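Local coordinates for putative uncharacterized protein PH0594 (Pyrococcus horikoshii, PDB 4HXF), which probably cleaves peptides as a serine protease of the prolyl oligopeptidase family, assembling into a hexamer that controls which substrates reach the active site, at residues 15-20 against 29-34. Residues are numbered along the deposited sequence; the frame is centred on the assembly and turned at random.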
# COMPACT_ATOMS: atom_id res chain seq x y z
N ALA A 15 12.56 21.16 26.83
CA ALA A 15 13.63 20.84 25.84
C ALA A 15 14.67 20.10 26.54
O ALA A 15 15.12 20.57 27.59
CB ALA A 15 14.21 22.17 25.23
N TYR A 16 15.14 18.96 25.95
CA TYR A 16 16.10 18.12 26.61
C TYR A 16 17.41 18.17 25.77
O TYR A 16 17.43 17.85 24.59
CB TYR A 16 15.65 16.74 26.75
CG TYR A 16 14.43 16.60 27.57
CD1 TYR A 16 13.16 16.54 27.02
CD2 TYR A 16 14.53 16.56 28.98
CE1 TYR A 16 12.07 16.46 27.86
CE2 TYR A 16 13.38 16.50 29.75
CZ TYR A 16 12.18 16.45 29.20
OH TYR A 16 11.05 16.37 30.04
N LEU A 17 18.46 18.61 26.41
CA LEU A 17 19.74 18.75 25.74
C LEU A 17 20.71 17.62 26.13
O LEU A 17 20.80 17.21 27.32
CB LEU A 17 20.44 20.06 26.07
CG LEU A 17 19.71 21.38 25.84
CD1 LEU A 17 20.64 22.54 26.14
CD2 LEU A 17 19.06 21.40 24.44
N SER A 18 21.50 17.21 25.14
CA SER A 18 22.50 16.15 25.39
C SER A 18 23.67 16.21 24.42
O SER A 18 23.65 16.95 23.41
CB SER A 18 21.87 14.78 25.24
OG SER A 18 21.42 14.54 23.90
N ASP A 19 24.74 15.49 24.76
CA ASP A 19 25.87 15.17 23.80
C ASP A 19 26.57 16.47 23.32
O ASP A 19 26.69 16.69 22.12
CB ASP A 19 25.45 14.26 22.68
CG ASP A 19 26.66 13.45 22.01
OD1 ASP A 19 27.77 13.65 22.56
OD2 ASP A 19 26.28 12.74 21.05
N PRO A 20 27.03 17.34 24.22
CA PRO A 20 27.77 18.52 23.85
C PRO A 20 29.13 18.15 23.21
O PRO A 20 29.87 17.35 23.75
CB PRO A 20 27.93 19.25 25.16
CG PRO A 20 27.99 18.17 26.15
CD PRO A 20 27.02 17.17 25.70
N TYR A 29 25.27 20.24 19.84
CA TYR A 29 24.57 19.45 20.85
C TYR A 29 23.28 18.96 20.28
O TYR A 29 22.87 19.41 19.16
CB TYR A 29 24.37 20.26 22.17
CG TYR A 29 23.64 21.57 22.04
CD1 TYR A 29 24.34 22.71 21.77
CD2 TYR A 29 22.25 21.62 22.03
CE1 TYR A 29 23.68 23.92 21.58
CE2 TYR A 29 21.60 22.84 21.91
CZ TYR A 29 22.31 23.98 21.64
OH TYR A 29 21.74 25.21 21.47
N VAL A 30 22.54 18.08 20.96
CA VAL A 30 21.30 17.49 20.49
C VAL A 30 20.15 18.05 21.34
O VAL A 30 20.28 18.09 22.56
CB VAL A 30 21.22 15.93 20.57
CG1 VAL A 30 19.93 15.42 20.05
CG2 VAL A 30 22.46 15.40 19.80
N LEU A 31 19.17 18.56 20.65
CA LEU A 31 17.90 19.06 21.26
C LEU A 31 16.84 17.97 21.01
O LEU A 31 16.58 17.61 19.83
CB LEU A 31 17.48 20.35 20.56
CG LEU A 31 16.05 20.83 20.84
CD1 LEU A 31 15.86 21.18 22.31
CD2 LEU A 31 15.78 22.09 19.98
N THR A 32 16.29 17.43 22.09
CA THR A 32 15.29 16.37 22.06
C THR A 32 13.97 16.85 22.60
O THR A 32 13.97 17.51 23.62
CB THR A 32 15.72 15.11 22.82
OG1 THR A 32 16.98 14.66 22.21
CG2 THR A 32 14.64 13.98 22.82
N LYS A 33 12.90 16.50 21.90
CA LYS A 33 11.55 16.75 22.29
C LYS A 33 10.75 15.48 22.37
O LYS A 33 10.89 14.68 21.46
CB LYS A 33 10.88 17.69 21.32
CG LYS A 33 11.52 19.10 21.37
CD LYS A 33 11.41 19.90 22.69
CE LYS A 33 10.05 20.07 23.25
NZ LYS A 33 9.25 20.81 22.38
N ALA A 34 9.94 15.31 23.41
CA ALA A 34 8.98 14.22 23.49
C ALA A 34 7.69 14.70 22.85
O ALA A 34 6.97 15.58 23.42
CB ALA A 34 8.78 13.88 24.97
O HOH W 1 19.00 15.50 23.80
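This is a beta hairpin in the first blade of the propeller: strand 16-23, at one edge of a four-stranded sheet, runs antiparallel to strand 26-35. Y16 with T32 and S18 with V30 are hydrogen-bonded pairs, each exchanging two N-H...O bonds; T32 N to Y16 O measures 2.8 Å. Between them lies the non-hydrogen-bonded pair L17 and L31. V30 O accepts from S18 N and also receives a weaker C-H...O contact from L17 CA, with L17 CA 3.3 Å from V30 O. At D19 the backbone turns into the left-handed region (phi 62°, psi 53°), and the register slips by a residue, bringing P20 rather than D19 nearest Y29.

On the face bearing Y16, S18, V30 and T32, one water bridges the strands. The water oxygen donates to Y16 O at 2.9 Å; it also hydrogen-bonds S18 OG at 2.6 Å and T32 OG1 at 2.7 Å. OG of S18 is tucked between its own backbone N and carbonyl carbon (chi1 64°), over V30 CB. T32 O sits at the edge of the Y16 ring, near its plane, and Y16 OH bonds F11 O.

On the other face A15, L17, L31 and the Y29 ring make an apolar cluster. CD1 of L31 presses tightly on A15 CB at 3.5 Å and meets CD2 of L17 at 3.9 Å; that same CD2 lies obliquely against the Y29 ring, whose hydroxyl hydrogen-bonds E48 and Y338.

At its end K33, bent at every side-chain torsion, passes A15 CA and salt-bridges through NZ to E163 of the second subunit; its side chain lies about 5 Å from a bound magnesium ion. Strand 40-49 continues the sheet beyond strand 26-35, while L17 and P20 pack on strand 312-317 of the last blade, and D19 and V30 on P64 of the next.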